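Local atomic coordinates of cruciferin (Brassica napus, PDB entry 3KGL), a protein that probably serves as a seed storage protein of the 11S globulin family, laid down as a nutrient reservoir. Residues 19-33 / 196-208. Sequence-based numbering, arbitrary orientation.
Sequences HVLKAEAGRIEVWDH and YLAGNNPQGQVWI
The side-chain amide of Gln203 docks on the backbone of strand 19-23 through two hydrogen bonds, one from each end of the amide. Gln203 NE2 donates to Val20 O (3.0 Å, N-H...O angle 144°), with the acceptor close to the amide plane. Lys22 N donates to Gln203 OE1 at 3.1 Å, nearly along the C=O axis of the amide. Since donor and acceptor are both used, on the two sides of Leu21, the rotation of the amide is fixed. The chain of Gln203 is extended beyond CG (chi2 -167°), which carries the amide across to the strand.

Strand 19-23 is the outermost strand, within this chain, of a sheet of the N-terminal cupin domain. It forms a beta hairpin with 26-30. The loop that follows strand 194-196 packs against one face of this hairpin, and Gln203 reaches up to its outer edge, where its amide pairs with backbone groups that a further strand could have used. Within that loop, Asn201 OD1 accepts from Gln203 N, an Asx turn set in the type I turn from Asn201 to Gly204.

Apolar contacts centre on Leu21, whose two methyls part ways: CD2 lies against the aliphatic part of Gln203, 3.6 Å from CB of Gln203, and CD1 meets Trp207 CZ3 at 3.8 Å. Val30 CG2 approaches Trp207 CB from the neighbouring strand. The indole's NE1 is hydrogen-bonded to Pro192 O, which anchors its polar side.

Two imidazoles meet Trp207 at different places: His19 at its CA, His33 at the indole edge. Over one face of the His19 ring sits Trp207 CA, 4.0 Å from the centroid and 19° off the normal, a CH-pi contact; Val206 CG2 packs 3.6 Å from His19 CB. His33 CE1 lies 4.0 Å from Trp207 CD1, while His33 NE2 bonds to Asn191 OD1.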
loop_
_atom_site.group_PDB
_atom_site.type_symbol
_atom_site.label_atom_id
_atom_site.label_comp_id
_atom_site.label_asym_id
_atom_site.label_seq_id
_atom_site.Cartn_x
_atom_site.Cartn_y
_atom_site.Cartn_z
ATOM N N HIS A 19 6.341 -27.240 8.227
ATOM C CA HIS A 19 6.141 -27.460 9.659
ATOM C C HIS A 19 4.769 -28.083 9.789
ATOM O O HIS A 19 3.873 -27.759 9.004
ATOM C CB HIS A 19 6.144 -26.149 10.469
ATOM C CG HIS A 19 7.136 -25.119 10.009
ATOM N ND1 HIS A 19 8.344 -24.914 10.646
ATOM C CD2 HIS A 19 7.077 -24.206 9.005
ATOM C CE1 HIS A 19 8.996 -23.937 10.035
ATOM N NE2 HIS A 19 8.250 -23.491 9.038
ATOM N N VAL A 20 4.584 -28.966 10.769
ATOM C CA VAL A 20 3.243 -29.488 10.994
ATOM C C VAL A 20 2.787 -29.394 12.446
ATOM O O VAL A 20 3.555 -29.626 13.365
ATOM C CB VAL A 20 3.044 -30.882 10.379
ATOM C CG1 VAL A 20 1.816 -31.575 10.965
ATOM C CG2 VAL A 20 2.902 -30.731 8.869
ATOM N N LEU A 21 1.542 -28.982 12.638
ATOM C CA LEU A 21 0.969 -28.876 13.968
ATOM C C LEU A 21 -0.041 -29.976 14.085
ATOM O O LEU A 21 -1.138 -29.902 13.518
ATOM C CB LEU A 21 0.298 -27.524 14.182
ATOM C CG LEU A 21 1.240 -26.352 13.936
ATOM C CD1 LEU A 21 0.454 -25.066 13.896
ATOM C CD2 LEU A 21 2.286 -26.324 15.020
ATOM N N LYS A 22 0.351 -31.014 14.811
ATOM C CA LYS A 22 -0.468 -32.200 14.946
ATOM C C LYS A 22 -1.436 -31.994 16.097
ATOM O O LYS A 22 -1.029 -31.738 17.224
ATOM C CB LYS A 22 0.416 -33.447 15.118
ATOM C CG LYS A 22 1.394 -33.630 13.952
ATOM C CD LYS A 22 2.586 -34.534 14.243
ATOM C CE LYS A 22 2.429 -35.884 13.546
ATOM N NZ LYS A 22 3.735 -36.468 13.097
ATOM N N ALA A 23 -2.724 -32.073 15.790
ATOM C CA ALA A 23 -3.760 -31.926 16.802
ATOM C C ALA A 23 -4.544 -33.220 17.014
ATOM O O ALA A 23 -4.559 -34.086 16.145
ATOM C CB ALA A 23 -4.699 -30.797 16.421
ATOM N N GLU A 24 -5.188 -33.320 18.175
ATOM C CA GLU A 24 -6.103 -34.414 18.523
ATOM C C GLU A 24 -6.826 -35.027 17.323
ATOM O O GLU A 24 -6.789 -36.239 17.133
ATOM C CB GLU A 24 -7.116 -33.934 19.587
ATOM C CG GLU A 24 -8.278 -34.882 19.913
ATOM C CD GLU A 24 -9.033 -34.509 21.199
ATOM O OE1 GLU A 24 -9.861 -33.567 21.191
ATOM O OE2 GLU A 24 -8.814 -35.179 22.229
ATOM N N ALA A 25 -7.468 -34.201 16.504
ATOM C CA ALA A 25 -8.272 -34.712 15.391
ATOM C C ALA A 25 -7.967 -34.054 14.047
ATOM O O ALA A 25 -8.865 -33.784 13.254
ATOM C CB ALA A 25 -9.767 -34.607 15.704
ATOM N N GLY A 26 -6.699 -33.800 13.783
ATOM C CA GLY A 26 -6.318 -33.251 12.502
ATOM C C GLY A 26 -5.004 -32.527 12.635
ATOM O O GLY A 26 -4.396 -32.515 13.715
ATOM N N ARG A 27 -4.558 -31.913 11.546
ATOM C CA ARG A 27 -3.312 -31.180 11.615
ATOM C C ARG A 27 -3.252 -30.004 10.648
ATOM O O ARG A 27 -3.860 -30.011 9.575
ATOM C CB ARG A 27 -2.137 -32.127 11.387
ATOM C CG ARG A 27 -2.232 -32.882 10.096
ATOM C CD ARG A 27 -1.152 -33.913 9.964
ATOM N NE ARG A 27 -1.449 -34.777 8.829
ATOM C CZ ARG A 27 -0.525 -35.350 8.071
ATOM N NH1 ARG A 27 0.766 -35.148 8.330
ATOM N NH2 ARG A 27 -0.897 -36.114 7.051
ATOM N N ILE A 28 -2.497 -28.993 11.058
ATOM C CA ILE A 28 -2.295 -27.788 10.275
ATOM C C ILE A 28 -0.915 -27.873 9.625
ATOM O O ILE A 28 0.107 -27.856 10.302
ATOM C CB ILE A 28 -2.401 -26.524 11.183
ATOM C CG1 ILE A 28 -3.765 -26.479 11.871
ATOM C CG2 ILE A 28 -2.176 -25.256 10.386
ATOM C CD1 ILE A 28 -3.752 -25.766 13.195
ATOM N N GLU A 29 -0.889 -27.974 8.306
ATOM C CA GLU A 29 0.367 -28.038 7.586
ATOM C C GLU A 29 0.671 -26.705 6.954
ATOM O O GLU A 29 -0.061 -26.232 6.089
ATOM C CB GLU A 29 0.308 -29.143 6.538
ATOM C CG GLU A 29 0.036 -30.494 7.176
ATOM C CD GLU A 29 0.111 -31.626 6.201
ATOM O OE1 GLU A 29 -0.545 -31.550 5.140
ATOM O OE2 GLU A 29 0.824 -32.601 6.507
ATOM N N VAL A 30 1.756 -26.091 7.394
ATOM C CA VAL A 30 2.017 -24.720 7.012
ATOM C C VAL A 30 3.300 -24.578 6.200
ATOM O O VAL A 30 4.348 -25.116 6.579
ATOM C CB VAL A 30 2.001 -23.794 8.258
ATOM C CG1 VAL A 30 2.402 -24.567 9.484
ATOM C CG2 VAL A 30 2.888 -22.581 8.058
ATOM N N TRP A 31 3.180 -23.857 5.078
ATOM C CA TRP A 31 4.268 -23.592 4.135
ATOM C C TRP A 31 5.218 -22.528 4.642
ATOM O O TRP A 31 4.853 -21.693 5.463
ATOM C CB TRP A 31 3.711 -23.146 2.792
ATOM C CG TRP A 31 3.529 -24.258 1.808
ATOM C CD1 TRP A 31 4.402 -24.628 0.840
ATOM C CD2 TRP A 31 2.405 -25.139 1.687
ATOM N NE1 TRP A 31 3.902 -25.683 0.123
ATOM C CE2 TRP A 31 2.678 -26.018 0.624
ATOM C CE3 TRP A 31 1.200 -25.273 2.376
ATOM C CZ2 TRP A 31 1.799 -27.010 0.233
ATOM C CZ3 TRP A 31 0.324 -26.266 1.985
ATOM C CH2 TRP A 31 0.625 -27.117 0.922
ATOM N N ASP A 32 6.443 -22.547 4.132
ATOM C CA ASP A 32 7.439 -21.581 4.558
ATOM C C ASP A 32 7.437 -20.297 3.713
ATOM O O ASP A 32 7.737 -20.315 2.512
ATOM C CB ASP A 32 8.820 -22.209 4.529
ATOM C CG ASP A 32 9.847 -21.358 5.221
ATOM O OD1 ASP A 32 9.447 -20.440 5.973
ATOM O OD2 ASP A 32 11.048 -21.605 5.022
ATOM N N HIS A 33 7.121 -19.173 4.345
ATOM C CA HIS A 33 7.065 -17.912 3.623
ATOM C C HIS A 33 8.441 -17.264 3.516
ATOM O O HIS A 33 8.597 -16.271 2.808
ATOM C CB HIS A 33 6.066 -16.963 4.285
ATOM C CG HIS A 33 6.193 -16.906 5.772
ATOM N ND1 HIS A 33 5.632 -17.854 6.602
ATOM C CD2 HIS A 33 6.828 -16.021 6.579
ATOM C CE1 HIS A 33 5.914 -17.550 7.858
ATOM N NE2 HIS A 33 6.639 -16.445 7.873
ATOM N N TYR A 196 -5.711 -17.410 18.026
ATOM C CA TYR A 196 -6.495 -18.547 18.463
ATOM C C TYR A 196 -7.413 -18.187 19.620
ATOM O O TYR A 196 -6.968 -17.736 20.674
ATOM C CB TYR A 196 -5.553 -19.694 18.827
ATOM C CG TYR A 196 -4.915 -20.324 17.613
ATOM C CD1 TYR A 196 -5.694 -20.976 16.672
ATOM C CD2 TYR A 196 -3.546 -20.254 17.395
ATOM C CE1 TYR A 196 -5.137 -21.553 15.557
ATOM C CE2 TYR A 196 -2.976 -20.827 16.261
ATOM C CZ TYR A 196 -3.782 -21.481 15.351
ATOM O OH TYR A 196 -3.262 -22.072 14.221
ATOM N N LEU A 197 -8.706 -18.384 19.417
ATOM C CA LEU A 197 -9.683 -18.084 20.461
ATOM C C LEU A 197 -9.812 -19.170 21.560
ATOM O O LEU A 197 -10.185 -18.879 22.695
ATOM C CB LEU A 197 -11.046 -17.816 19.818
ATOM C CG LEU A 197 -11.391 -16.397 19.379
ATOM C CD1 LEU A 197 -10.164 -15.759 18.792
ATOM C CD2 LEU A 197 -12.538 -16.414 18.374
ATOM N N ALA A 198 -9.507 -20.420 21.229
ATOM C CA ALA A 198 -9.780 -21.514 22.152
ATOM C C ALA A 198 -8.627 -22.485 22.236
ATOM O O ALA A 198 -8.075 -22.735 23.317
ATOM C CB ALA A 198 -11.020 -22.250 21.723
ATOM N N GLY A 199 -8.286 -23.044 21.080
ATOM C CA GLY A 199 -7.241 -24.040 20.989
ATOM C C GLY A 199 -5.915 -23.598 21.572
ATOM O O GLY A 199 -5.495 -22.442 21.444
ATOM N N ASN A 200 -5.254 -24.541 22.227
ATOM C CA ASN A 200 -3.880 -24.354 22.639
ATOM C C ASN A 200 -2.973 -24.913 21.534
ATOM O O ASN A 200 -3.308 -25.901 20.883
ATOM C CB ASN A 200 -3.636 -25.074 23.970
ATOM C CG ASN A 200 -2.615 -24.370 24.834
ATOM O OD1 ASN A 200 -2.492 -23.151 24.785
ATOM N ND2 ASN A 200 -1.878 -25.134 25.639
ATOM N N ASN A 201 -1.842 -24.267 21.290
ATOM C CA ASN A 201 -0.819 -24.875 20.447
ATOM C C ASN A 201 0.480 -25.016 21.211
ATOM O O ASN A 201 1.226 -24.050 21.344
ATOM C CB ASN A 201 -0.563 -24.058 19.185
ATOM C CG ASN A 201 0.578 -24.612 18.366
ATOM O OD1 ASN A 201 0.837 -25.814 18.386
ATOM N ND2 ASN A 201 1.268 -23.743 17.637
ATOM N N PRO A 202 0.774 -26.228 21.698
ATOM C CA PRO A 202 1.954 -26.409 22.543
ATOM C C PRO A 202 3.237 -26.341 21.719
ATOM O O PRO A 202 4.312 -26.164 22.285
ATOM C CB PRO A 202 1.759 -27.815 23.119
ATOM C CG PRO A 202 0.416 -28.292 22.625
ATOM C CD PRO A 202 0.129 -27.512 21.397
ATOM N N GLN A 203 3.118 -26.463 20.400
ATOM C CA GLN A 203 4.271 -26.409 19.510
ATOM C C GLN A 203 4.751 -24.997 19.273
ATOM O O GLN A 203 5.924 -24.782 18.942
ATOM C CB GLN A 203 3.923 -27.013 18.165
ATOM C CG GLN A 203 3.680 -28.504 18.187
ATOM C CD GLN A 203 3.652 -29.057 16.790
ATOM O OE1 GLN A 203 2.668 -29.667 16.364
ATOM N NE2 GLN A 203 4.727 -28.812 16.045
ATOM N N GLY A 204 3.832 -24.043 19.415
ATOM C CA GLY A 204 4.154 -22.637 19.253
ATOM C C GLY A 204 4.236 -22.179 17.809
ATOM O O GLY A 204 3.833 -22.908 16.888
ATOM N N GLN A 205 4.767 -20.973 17.613
ATOM C CA GLN A 205 4.740 -20.329 16.298
ATOM C C GLN A 205 5.983 -20.694 15.496
ATOM O O GLN A 205 6.833 -19.853 15.181
ATOM C CB GLN A 205 4.585 -18.819 16.448
ATOM C CG GLN A 205 3.701 -18.454 17.617
ATOM C CD GLN A 205 3.471 -16.967 17.748
ATOM O OE1 GLN A 205 2.707 -16.376 16.987
ATOM N NE2 GLN A 205 4.114 -16.356 18.731
ATOM N N VAL A 206 6.054 -21.973 15.157
ATOM C CA VAL A 206 7.249 -22.580 14.595
ATOM C C VAL A 206 7.525 -22.082 13.190
ATOM O O VAL A 206 8.618 -22.296 12.659
ATOM C CB VAL A 206 7.089 -24.102 14.556
ATOM C CG1 VAL A 206 6.783 -24.634 15.943
ATOM C CG2 VAL A 206 5.964 -24.478 13.609
ATOM N N TRP A 207 6.527 -21.423 12.601
ATOM C CA TRP A 207 6.611 -20.897 11.235
ATOM C C TRP A 207 7.200 -19.488 11.190
ATOM O O TRP A 207 7.525 -18.989 10.119
ATOM C CB TRP A 207 5.240 -20.925 10.550
ATOM C CG TRP A 207 4.186 -20.141 11.282
ATOM C CD1 TRP A 207 3.790 -18.863 11.019
ATOM C CD2 TRP A 207 3.396 -20.581 12.406
ATOM N NE1 TRP A 207 2.805 -18.480 11.898
ATOM C CE2 TRP A 207 2.542 -19.512 12.757
ATOM C CE3 TRP A 207 3.334 -21.765 13.150
ATOM C CZ2 TRP A 207 1.638 -19.593 13.815
ATOM C CZ3 TRP A 207 2.432 -21.840 14.196
ATOM C CH2 TRP A 207 1.598 -20.757 14.521
ATOM N N ILE A 208 7.328 -18.863 12.360
ATOM C CA ILE A 208 8.039 -17.594 12.535
ATOM C C ILE A 208 9.449 -17.874 13.083
ATOM O O ILE A 208 9.660 -18.894 13.731
ATOM C CB ILE A 208 7.264 -16.683 13.509
ATOM C CG1 ILE A 208 5.786 -16.614 13.120
ATOM C CG2 ILE A 208 7.854 -15.296 13.544
ATOM C CD1 ILE A 208 5.010 -15.610 13.919
#